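Transcriptional regulator (NtrC family) (Aquifex aeolicus, PDB 3DZD) probably couples ATP hydrolysis by its AAA+ domain to transcription activation at sigma54 promoters, under control of a receiver domain. Local coordinates at residues I129-E134 against A169-R174; T163-V168 against I296-L301; S176-A181 against Q223-L228. All blocks are in the same frame, centred on the assembly; numbering follows the deposited sequence.

All three contacts belong to the AAA+ ATPase core and gather round helix 165-176. Contacts 1 and 2 share this helix and both touch ADP; their centres are about 10 Å apart, and their segments alternate along the chain. Contact 1 sets the loop that bonds the adenine edge against the helix flank; contact 2 sets the phosphate-binding helix end against the exit of edge strand 294-297. Contact 3, centred about 15 Å from contact 1 and about 19 Å from contact 2, opens after contact 1 closes and falls between the segments of contact 2; it lies at the far helix end, beside strand 225-229 of the same parallel sheet. One helix connects adenine, phosphates and sheet.

Contact 1 of 3, residues I129-E134 against A169-R174; sequences IEFVGE and ARLIHR. With ADP (adenosine-5'-diphosphate), chain C.
Ile-129 lays its side chain across the flank of helix 165-176, with its two branches serving different partners. CG2 meets Leu-171 CD2 at 3.7 Å, the two side chains running alongside each other head to tail. The longer branch, beside the backbone N at chi1 -65°, carries CD1 to Arg-170 CB at 3.5 Å and over one face of the Arg-174 guanidinium. A beta-branched aliphatic residue suits this place because its two branches let one residue touch both Leu-171 and the two arginines. Leu-171 also uses its other methyl: CD1 lies 3.4 Å from Phe-131 CD1, approaching the ring obliquely, so that this leucine bridges Ile-129 and Phe-131 with one forked side chain.

The loop 129-134 is the adenine-binding side of a P-loop AAA+ ATPase core. Val-132 reads the base through its backbone: its N donates to ADP N1 at 2.9 Å, nearly straight at 171°, while its O accepts from ADP N6 at 3.1 Å in a more bent bond. This pair matches the donor and acceptor pattern of adenine. The edge of the Phe-131 ring faces the amino group, CD2 lying 3.2 Å from ADP N6, and Lys-142 makes a cation-pi contact with the ring.

Further out, Arg-174 is bent at chi2 and chi3, which brings its flat end back over Ile-129, and its NH2 forms a salt bridge with Glu-127. Arg-170 instead lends only its aliphatic root to the contact; its extended chain leads away to a salt bridge with Glu-166. Behind Leu-171, Ile-145 of helix 136-149 backs the leucine, and Val-132 packs on Leu-310 and Leu-311 of helix 307-322.

Contact 2 of 3, residues T163-V168 against I296-L301; sequences TGKEIV and IYLPPL. With ADP (adenosine-5'-diphosphate), chain C.
The CA atoms nearest each other are those of Thr-163 and Pro-300, 6.3 Å apart, where the chain leaving strand 294-297 passes the turn that leads through Gly-164, the N-cap, into helix 165-176. Leu-298 reaches across to the start of the helix: its CD1 touches Thr-163 O at 3.4 Å and Lys-165 CG at 3.7 Å. The same methyl meets Val-168 CG2 at 3.8 Å, while Val-168 CG1 and Ile-296 CD1 meet tip to tip. Branched apolar residues suit this buried place, where methyls meet methyls and backbone. Thr-163 CG2 lies 3.9 Å from Pro-299 O, and the threonine hydroxyl bonds to Glu-160 O.

Beyond this layer Lys-165 N donates to ADP O3B at 3.0 Å, close to straight at 165°, and weaker bonds run from Gly-164 N and Glu-166 N to the phosphates. At Gly-164 phi is 95°, and glycine, lacking a side chain, suits the turn and leaves room for the nucleotide. Such backbone amides at a helix start, wrapped round the beta-phosphate, are the hallmark of the P-loop (Walker A) of AAA+ ATPases.

Contact 3 of 3, residues S176-A181 against Q223-L228; sequences SGRKGA and QGTLFL
Gly-180 and Gly-224 bring their backbones to within 3.6 Å, CA to CA, and this is the tight heart of the contact. Gly-180 N donates to Gln-223 O at 2.7 Å. One residue further, Thr-225 N donates to Ala-181 O at 3.0 Å in a straighter bond of 161°, and Gly-224 CA adds a CA-H...O contact to that oxygen. Glycine suits both positions, since the lack of a side chain lets the backbones come this close.

Arg-178 closes one flank. Bent at chi3 (70°), its chain swings the guanidinium edge to Gly-224, where NE donates to the carbonyl O at 3.0 Å; NH2 forms a salt bridge with Asp-263. Its backbone N is held by Ser-176 OG in an ST turn where helix 165-176 ends.

The outer side is looser. A water accepts from Lys-179 N at 3.1 Å and donates weakly to Gln-223 O, while the long side chains of Lys-179 and Gln-223 lead away, that of Gln-223 packing on Ser-120 of the second subunit. Polar ends suit such exposed positions. Here, near the start of the neighbouring parallel strands 182-186 and 225-229, cohesion comes mainly from backbone hydrogen bonding and from Arg-178, which links Gly-224 O to Asp-263, implying that the join depends on close backbone approach more than on apolar burial.

Contact 1 of 3, residues I129-E134 against A169-R174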
loop_
_atom_site.group_PDB
_atom_site.type_symbol
_atom_site.label_atom_id
_atom_site.label_comp_id
_atom_site.label_asym_id
_atom_site.label_seq_id
_atom_site.Cartn_x
_atom_site.Cartn_y
_atom_site.Cartn_z
ATOM N N ILE A 129 -9.800 -11.771 -1.105
ATOM C CA ILE A 129 -10.483 -11.697 0.182
ATOM C C ILE A 129 -11.304 -12.950 0.418
ATOM O O ILE A 129 -12.143 -13.315 -0.402
ATOM C CB ILE A 129 -11.404 -10.468 0.266
ATOM C CG1 ILE A 129 -10.585 -9.180 0.209
ATOM C CG2 ILE A 129 -12.217 -10.498 1.539
ATOM C CD1 ILE A 129 -11.431 -7.955 0.002
ATOM N N GLU A 130 -11.056 -13.607 1.544
ATOM C CA GLU A 130 -11.777 -14.822 1.890
ATOM C C GLU A 130 -13.056 -14.483 2.639
ATOM O O GLU A 130 -13.031 -13.832 3.683
ATOM C CB GLU A 130 -10.899 -15.729 2.750
ATOM C CG GLU A 130 -9.518 -16.001 2.164
ATOM C CD GLU A 130 -9.520 -17.122 1.139
ATOM O OE1 GLU A 130 -10.562 -17.804 0.998
ATOM O OE2 GLU A 130 -8.476 -17.322 0.480
ATOM N N PHE A 131 -14.181 -14.925 2.097
ATOM C CA PHE A 131 -15.462 -14.709 2.743
ATOM C C PHE A 131 -16.181 -16.035 2.794
ATOM O O PHE A 131 -16.957 -16.365 1.907
ATOM C CB PHE A 131 -16.277 -13.693 1.961
ATOM C CG PHE A 131 -17.543 -13.300 2.635
ATOM C CD1 PHE A 131 -18.618 -12.818 1.899
ATOM C CD2 PHE A 131 -17.669 -13.423 4.010
ATOM C CE1 PHE A 131 -19.793 -12.450 2.526
ATOM C CE2 PHE A 131 -18.838 -13.064 4.649
ATOM C CZ PHE A 131 -19.907 -12.579 3.904
ATOM N N VAL A 132 -15.913 -16.806 3.838
ATOM C CA VAL A 132 -16.335 -18.198 3.868
ATOM C C VAL A 132 -17.738 -18.373 4.442
ATOM O O VAL A 132 -18.079 -17.774 5.464
ATOM C CB VAL A 132 -15.331 -19.058 4.649
ATOM C CG1 VAL A 132 -15.844 -20.485 4.782
ATOM C CG2 VAL A 132 -13.987 -19.026 3.952
ATOM N N GLY A 133 -18.541 -19.194 3.771
ATOM C CA GLY A 133 -19.891 -19.475 4.212
ATOM C C GLY A 133 -20.806 -19.920 3.087
ATOM O O GLY A 133 -20.813 -19.327 1.999
ATOM N N GLU A 134 -21.595 -20.954 3.360
ATOM C CA GLU A 134 -22.550 -21.476 2.393
ATOM C C GLU A 134 -23.998 -21.473 2.907
ATOM O O GLU A 134 -24.904 -21.862 2.185
ATOM C CB GLU A 134 -22.146 -22.885 1.929
ATOM C CG GLU A 134 -20.799 -22.949 1.187
ATOM C CD GLU A 134 -20.775 -22.116 -0.089
ATOM O OE1 GLU A 134 -21.755 -22.170 -0.870
ATOM O OE2 GLU A 134 -19.765 -21.409 -0.316
ATOM N N ALA A 169 -17.305 -5.043 3.859
ATOM C CA ALA A 169 -16.942 -3.688 3.453
ATOM C C ALA A 169 -15.815 -3.664 2.403
ATOM O O ALA A 169 -15.901 -2.934 1.413
ATOM C CB ALA A 169 -16.573 -2.852 4.669
ATOM N N ARG A 170 -14.771 -4.460 2.611
ATOM C CA ARG A 170 -13.689 -4.572 1.627
ATOM C C ARG A 170 -14.170 -5.183 0.326
ATOM O O ARG A 170 -13.764 -4.762 -0.762
ATOM C CB ARG A 170 -12.520 -5.389 2.176
ATOM C CG ARG A 170 -11.684 -4.633 3.191
ATOM C CD ARG A 170 -10.484 -5.440 3.654
ATOM N NE ARG A 170 -9.804 -4.739 4.744
ATOM C CZ ARG A 170 -8.961 -3.721 4.563
ATOM N NH1 ARG A 170 -8.687 -3.294 3.330
ATOM N NH2 ARG A 170 -8.391 -3.135 5.609
ATOM N N LEU A 171 -15.031 -6.187 0.440
ATOM C CA LEU A 171 -15.616 -6.798 -0.739
ATOM C C LEU A 171 -16.335 -5.734 -1.537
ATOM O O LEU A 171 -16.128 -5.613 -2.743
ATOM C CB LEU A 171 -16.575 -7.925 -0.355
ATOM C CG LEU A 171 -15.868 -9.181 0.170
ATOM C CD1 LEU A 171 -16.870 -10.272 0.550
ATOM C CD2 LEU A 171 -14.857 -9.708 -0.855
ATOM N N ILE A 172 -17.172 -4.953 -0.855
ATOM C CA ILE A 172 -17.954 -3.900 -1.504
ATOM C C ILE A 172 -17.036 -2.914 -2.224
ATOM O O ILE A 172 -17.269 -2.576 -3.380
ATOM C CB ILE A 172 -18.839 -3.133 -0.483
ATOM C CG1 ILE A 172 -20.018 -4.001 -0.019
ATOM C CG2 ILE A 172 -19.338 -1.822 -1.077
ATOM C CD1 ILE A 172 -20.737 -3.451 1.195
ATOM N N HIS A 173 -15.997 -2.456 -1.535
ATOM C CA HIS A 173 -15.025 -1.555 -2.133
ATOM C C HIS A 173 -14.427 -2.190 -3.391
ATOM O O HIS A 173 -14.482 -1.616 -4.482
ATOM C CB HIS A 173 -13.929 -1.212 -1.129
ATOM C CG HIS A 173 -12.790 -0.437 -1.720
ATOM N ND1 HIS A 173 -12.919 0.869 -2.143
ATOM C CD2 HIS A 173 -11.504 -0.789 -1.965
ATOM C CE1 HIS A 173 -11.761 1.288 -2.625
ATOM N NE2 HIS A 173 -10.886 0.303 -2.524
ATOM N N ARG A 174 -13.873 -3.386 -3.224
ATOM C CA ARG A 174 -13.340 -4.171 -4.333
ATOM C C ARG A 174 -14.248 -4.181 -5.566
ATOM O O ARG A 174 -13.796 -3.906 -6.673
ATOM C CB ARG A 174 -13.091 -5.610 -3.876
ATOM C CG ARG A 174 -12.349 -6.461 -4.886
ATOM C CD ARG A 174 -10.902 -6.017 -4.995
ATOM N NE ARG A 174 -10.250 -5.937 -3.689
ATOM C CZ ARG A 174 -9.552 -6.929 -3.143
ATOM N NH1 ARG A 174 -9.417 -8.078 -3.792
ATOM N NH2 ARG A 174 -8.988 -6.775 -1.951
HETATM P PB ADP C . -16.274 -7.455 12.759
HETATM O O1B ADP C . -15.670 -6.604 11.660
HETATM O O2B ADP C . -16.171 -6.857 14.145
HETATM O O3B ADP C . -17.662 -7.943 12.471
HETATM P PA ADP C . -14.034 -9.162 12.059
HETATM O O1A ADP C . -14.319 -9.604 10.651
HETATM O O2A ADP C . -13.061 -8.016 12.248
HETATM O O3A ADP C . -15.440 -8.849 12.804
HETATM O "O5'" ADP C . -13.467 -10.421 12.885
HETATM C "C5'" ADP C . -13.472 -11.724 12.318
HETATM C "C4'" ADP C . -12.072 -12.274 12.134
HETATM O "O4'" ADP C . -12.224 -13.493 11.417
HETATM C "C3'" ADP C . -11.271 -11.393 11.197
HETATM O "O3'" ADP C . -9.883 -11.705 11.350
HETATM C "C2'" ADP C . -11.654 -11.829 9.808
HETATM O "O2'" ADP C . -10.453 -11.822 9.034
HETATM C "C1'" ADP C . -12.096 -13.264 10.005
HETATM N N9 ADP C . -13.404 -13.529 9.370
HETATM C C8 ADP C . -14.586 -13.029 9.777
HETATM N N7 ADP C . -15.602 -13.479 9.016
HETATM C C5 ADP C . -15.068 -14.295 8.092
HETATM C C6 ADP C . -15.593 -15.095 6.965
HETATM N N6 ADP C . -16.924 -15.111 6.685
HETATM N N1 ADP C . -14.709 -15.809 6.244
HETATM C C2 ADP C . -13.394 -15.794 6.530
HETATM N N3 ADP C . -12.843 -15.086 7.532
HETATM C C4 ADP C . -13.620 -14.330 8.332
#

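Contact 2 of 3, residues T163-V168 against I296-L301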
loop_
_atom_site.group_PDB
_atom_site.type_symbol
_atom_site.label_atom_id
_atom_site.label_comp_id
_atom_site.label_asym_id
_atom_site.label_seq_id
_atom_site.Cartn_x
_atom_site.Cartn_y
_atom_site.Cartn_z
ATOM N N THR A 163 -18.604 -10.589 13.354
ATOM C CA THR A 163 -19.357 -11.313 12.317
ATOM C C THR A 163 -18.861 -11.070 10.879
ATOM O O THR A 163 -19.475 -11.536 9.928
ATOM C CB THR A 163 -20.859 -11.005 12.371
ATOM O OG1 THR A 163 -21.037 -9.595 12.355
ATOM C CG2 THR A 163 -21.475 -11.559 13.634
ATOM N N GLY A 164 -17.748 -10.356 10.719
ATOM C CA GLY A 164 -17.173 -10.188 9.399
ATOM C C GLY A 164 -17.596 -8.918 8.686
ATOM O O GLY A 164 -17.514 -8.831 7.465
ATOM N N LYS A 165 -18.037 -7.925 9.448
ATOM C CA LYS A 165 -18.507 -6.677 8.869
ATOM C C LYS A 165 -17.442 -5.968 8.026
ATOM O O LYS A 165 -17.760 -5.382 7.002
ATOM C CB LYS A 165 -19.051 -5.760 9.965
ATOM C CG LYS A 165 -20.361 -6.267 10.576
ATOM C CD LYS A 165 -20.795 -5.425 11.766
ATOM C CE LYS A 165 -19.864 -5.651 12.943
ATOM N NZ LYS A 165 -20.143 -4.680 14.031
ATOM N N GLU A 166 -16.182 -6.031 8.444
ATOM C CA GLU A 166 -15.110 -5.414 7.670
ATOM C C GLU A 166 -14.835 -6.156 6.360
ATOM O O GLU A 166 -14.569 -5.538 5.324
ATOM C CB GLU A 166 -13.821 -5.279 8.491
ATOM C CG GLU A 166 -12.617 -4.901 7.631
ATOM C CD GLU A 166 -11.373 -4.516 8.428
ATOM O OE1 GLU A 166 -11.494 -3.883 9.505
ATOM O OE2 GLU A 166 -10.262 -4.833 7.946
ATOM N N ILE A 167 -14.895 -7.480 6.398
ATOM C CA ILE A 167 -14.726 -8.254 5.174
ATOM C C ILE A 167 -15.746 -7.836 4.127
ATOM O O ILE A 167 -15.407 -7.660 2.958
ATOM C CB ILE A 167 -14.890 -9.751 5.398
ATOM C CG1 ILE A 167 -13.747 -10.295 6.262
ATOM C CG2 ILE A 167 -14.942 -10.461 4.069
ATOM C CD1 ILE A 167 -13.725 -11.811 6.346
ATOM N N VAL A 168 -17.002 -7.698 4.539
ATOM C CA VAL A 168 -18.044 -7.336 3.600
ATOM C C VAL A 168 -17.741 -5.960 3.003
ATOM O O VAL A 168 -17.899 -5.745 1.796
ATOM C CB VAL A 168 -19.434 -7.329 4.261
ATOM C CG1 VAL A 168 -20.490 -6.876 3.260
ATOM C CG2 VAL A 168 -19.766 -8.703 4.813
ATOM N N ILE A 296 -27.197 -4.002 5.042
ATOM C CA ILE A 296 -26.921 -5.419 5.011
ATOM C C ILE A 296 -26.888 -5.870 6.451
ATOM O O ILE A 296 -26.291 -5.202 7.301
ATOM C CB ILE A 296 -25.548 -5.727 4.386
ATOM C CG1 ILE A 296 -25.484 -5.238 2.944
ATOM C CG2 ILE A 296 -25.236 -7.221 4.481
ATOM C CD1 ILE A 296 -24.084 -5.226 2.364
ATOM N N TYR A 297 -27.528 -7.001 6.720
ATOM C CA TYR A 297 -27.513 -7.604 8.040
ATOM C C TYR A 297 -26.695 -8.891 8.007
ATOM O O TYR A 297 -27.008 -9.796 7.243
ATOM C CB TYR A 297 -28.943 -7.913 8.496
ATOM C CG TYR A 297 -28.989 -8.670 9.796
ATOM C CD1 TYR A 297 -28.739 -8.027 10.997
ATOM C CD2 TYR A 297 -29.265 -10.024 9.825
ATOM C CE1 TYR A 297 -28.768 -8.709 12.187
ATOM C CE2 TYR A 297 -29.307 -10.716 11.004
ATOM C CZ TYR A 297 -29.057 -10.058 12.188
ATOM O OH TYR A 297 -29.080 -10.742 13.382
ATOM N N LEU A 298 -25.642 -8.962 8.814
ATOM C CA LEU A 298 -24.881 -10.200 8.973
ATOM C C LEU A 298 -25.368 -10.953 10.196
ATOM O O LEU A 298 -25.280 -10.447 11.304
ATOM C CB LEU A 298 -23.384 -9.914 9.157
ATOM C CG LEU A 298 -22.693 -9.083 8.085
ATOM C CD1 LEU A 298 -21.175 -9.063 8.297
ATOM C CD2 LEU A 298 -23.050 -9.617 6.702
ATOM N N PRO A 299 -25.860 -12.179 10.003
ATOM C CA PRO A 299 -26.356 -13.001 11.119
ATOM C C PRO A 299 -25.230 -13.468 12.051
ATOM O O PRO A 299 -24.104 -13.626 11.593
ATOM C CB PRO A 299 -26.956 -14.230 10.423
ATOM C CG PRO A 299 -26.743 -14.042 8.960
ATOM C CD PRO A 299 -25.821 -12.909 8.727
ATOM N N PRO A 300 -25.540 -13.716 13.336
ATOM C CA PRO A 300 -24.539 -14.310 14.227
ATOM C C PRO A 300 -24.075 -15.651 13.689
ATOM O O PRO A 300 -24.780 -16.307 12.911
ATOM C CB PRO A 300 -25.300 -14.517 15.536
ATOM C CG PRO A 300 -26.496 -13.633 15.449
ATOM C CD PRO A 300 -26.837 -13.530 14.005
ATOM N N LEU A 301 -22.879 -16.046 14.096
ATOM C CA LEU A 301 -22.301 -17.302 13.669
ATOM C C LEU A 301 -23.213 -18.491 14.008
ATOM O O LEU A 301 -23.355 -19.408 13.198
ATOM C CB LEU A 301 -20.911 -17.473 14.288
ATOM C CG LEU A 301 -20.208 -18.814 14.096
ATOM C CD1 LEU A 301 -20.152 -19.206 12.635
ATOM C CD2 LEU A 301 -18.797 -18.748 14.705
HETATM P PB ADP C . -16.274 -7.455 12.759
HETATM O O1B ADP C . -15.670 -6.604 11.660
HETATM O O2B ADP C . -16.171 -6.857 14.145
HETATM O O3B ADP C . -17.662 -7.943 12.471
HETATM P PA ADP C . -14.034 -9.162 12.059
HETATM O O1A ADP C . -14.319 -9.604 10.651
HETATM O O2A ADP C . -13.061 -8.016 12.248
HETATM O O3A ADP C . -15.440 -8.849 12.804
HETATM O "O5'" ADP C . -13.467 -10.421 12.885
HETATM C "C5'" ADP C . -13.472 -11.724 12.318
HETATM C "C4'" ADP C . -12.072 -12.274 12.134
HETATM O "O4'" ADP C . -12.224 -13.493 11.417
HETATM C "C3'" ADP C . -11.271 -11.393 11.197
HETATM O "O3'" ADP C . -9.883 -11.705 11.350
HETATM C "C2'" ADP C . -11.654 -11.829 9.808
HETATM O "O2'" ADP C . -10.453 -11.822 9.034
HETATM C "C1'" ADP C . -12.096 -13.264 10.005
HETATM N N9 ADP C . -13.404 -13.529 9.370
HETATM C C8 ADP C . -14.586 -13.029 9.777
HETATM N N7 ADP C . -15.602 -13.479 9.016
HETATM C C5 ADP C . -15.068 -14.295 8.092
HETATM C C6 ADP C . -15.593 -15.095 6.965
HETATM N N6 ADP C . -16.924 -15.111 6.685
HETATM N N1 ADP C . -14.709 -15.809 6.244
HETATM C C2 ADP C . -13.394 -15.794 6.530
HETATM N N3 ADP C . -12.843 -15.086 7.532
HETATM C C4 ADP C . -13.620 -14.330 8.332
#

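Contact 3 of 3, residues S176-A181 against Q223-L228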
loop_
_atom_site.group_PDB
_atom_site.type_symbol
_atom_site.label_atom_id
_atom_site.label_comp_id
_atom_site.label_asym_id
_atom_site.label_seq_id
_atom_site.Cartn_x
_atom_site.Cartn_y
_atom_site.Cartn_z
ATOM N N SER A 176 -16.892 -2.241 -6.169
ATOM C CA SER A 176 -17.308 -0.901 -6.573
ATOM C C SER A 176 -16.449 -0.400 -7.731
ATOM O O SER A 176 -16.931 0.325 -8.606
ATOM C CB SER A 176 -17.230 0.086 -5.396
ATOM O OG SER A 176 -15.922 0.619 -5.251
ATOM N N GLY A 177 -15.177 -0.781 -7.725
ATOM C CA GLY A 177 -14.266 -0.395 -8.785
ATOM C C GLY A 177 -13.496 0.884 -8.506
ATOM O O GLY A 177 -12.632 1.273 -9.291
ATOM N N ARG A 178 -13.805 1.537 -7.390
ATOM C CA ARG A 178 -13.176 2.805 -7.046
ATOM C C ARG A 178 -11.671 2.631 -6.859
ATOM O O ARG A 178 -11.223 1.663 -6.247
ATOM C CB ARG A 178 -13.855 3.423 -5.813
ATOM C CG ARG A 178 -15.296 3.877 -6.101
ATOM C CD ARG A 178 -16.065 4.323 -4.868
ATOM N NE ARG A 178 -15.582 5.589 -4.317
ATOM C CZ ARG A 178 -15.979 6.784 -4.731
ATOM N NH1 ARG A 178 -16.860 6.886 -5.710
ATOM N NH2 ARG A 178 -15.489 7.882 -4.173
ATOM N N LYS A 179 -10.893 3.565 -7.405
ATOM C CA LYS A 179 -9.437 3.424 -7.454
ATOM C C LYS A 179 -8.736 3.893 -6.186
ATOM O O LYS A 179 -7.597 3.503 -5.908
ATOM C CB LYS A 179 -8.868 4.167 -8.669
ATOM C CG LYS A 179 -9.101 3.461 -9.996
ATOM C CD LYS A 179 -8.472 2.073 -9.988
ATOM C CE LYS A 179 -6.988 2.141 -9.638
ATOM N NZ LYS A 179 -6.365 0.791 -9.501
ATOM N N GLY A 180 -9.411 4.743 -5.425
ATOM C CA GLY A 180 -8.853 5.240 -4.184
ATOM C C GLY A 180 -8.723 4.155 -3.130
ATOM O O GLY A 180 -9.100 3.005 -3.354
ATOM N N ALA A 181 -8.206 4.534 -1.964
ATOM C CA ALA A 181 -7.870 3.578 -0.917
ATOM C C ALA A 181 -9.067 3.175 -0.060
ATOM O O ALA A 181 -10.101 3.854 -0.043
ATOM C CB ALA A 181 -6.761 4.141 -0.031
ATOM N N GLN A 223 -11.585 9.378 -3.490
ATOM C CA GLN A 223 -11.831 8.442 -4.589
ATOM C C GLN A 223 -11.818 6.977 -4.159
ATOM O O GLN A 223 -11.764 6.081 -4.994
ATOM C CB GLN A 223 -10.854 8.669 -5.740
ATOM C CG GLN A 223 -10.886 10.090 -6.294
ATOM C CD GLN A 223 -10.276 10.188 -7.682
ATOM O OE1 GLN A 223 -10.874 9.751 -8.670
ATOM N NE2 GLN A 223 -9.082 10.765 -7.763
ATOM N N GLY A 224 -11.879 6.745 -2.852
ATOM C CA GLY A 224 -11.968 5.402 -2.320
ATOM C C GLY A 224 -13.167 5.205 -1.408
ATOM O O GLY A 224 -14.227 5.801 -1.595
ATOM N N THR A 225 -12.987 4.367 -0.401
ATOM C CA THR A 225 -14.081 3.983 0.475
ATOM C C THR A 225 -13.639 4.180 1.905
ATOM O O THR A 225 -12.592 3.685 2.315
ATOM C CB THR A 225 -14.476 2.511 0.267
ATOM O OG1 THR A 225 -14.980 2.338 -1.064
ATOM C CG2 THR A 225 -15.539 2.082 1.274
ATOM N N LEU A 226 -14.429 4.935 2.651
ATOM C CA LEU A 226 -14.178 5.150 4.066
ATOM C C LEU A 226 -15.092 4.214 4.852
ATOM O O LEU A 226 -16.311 4.307 4.730
ATOM C CB LEU A 226 -14.486 6.603 4.427
ATOM C CG LEU A 226 -14.210 7.033 5.862
ATOM C CD1 LEU A 226 -12.715 7.152 6.093
ATOM C CD2 LEU A 226 -14.914 8.348 6.161
ATOM N N PHE A 227 -14.492 3.317 5.636
ATOM C CA PHE A 227 -15.231 2.378 6.488
ATOM C C PHE A 227 -15.219 2.850 7.936
ATOM O O PHE A 227 -14.168 2.891 8.581
ATOM C CB PHE A 227 -14.637 0.966 6.388
ATOM C CG PHE A 227 -15.277 -0.055 7.322
ATOM C CD1 PHE A 227 -16.637 -0.302 7.286
ATOM C CD2 PHE A 227 -14.499 -0.785 8.214
ATOM C CE1 PHE A 227 -17.212 -1.239 8.128
ATOM C CE2 PHE A 227 -15.068 -1.720 9.053
ATOM C CZ PHE A 227 -16.428 -1.950 9.011
ATOM N N LEU A 228 -16.394 3.217 8.440
ATOM C CA LEU A 228 -16.540 3.654 9.822
ATOM C C LEU A 228 -17.009 2.502 10.698
ATOM O O LEU A 228 -18.206 2.201 10.746
ATOM C CB LEU A 228 -17.551 4.789 9.899
ATOM C CG LEU A 228 -17.211 6.036 9.081
ATOM C CD1 LEU A 228 -18.373 6.988 9.063
ATOM C CD2 LEU A 228 -15.942 6.719 9.629
HETATM O O HOH W 1 -12.512 6.035 -8.235
#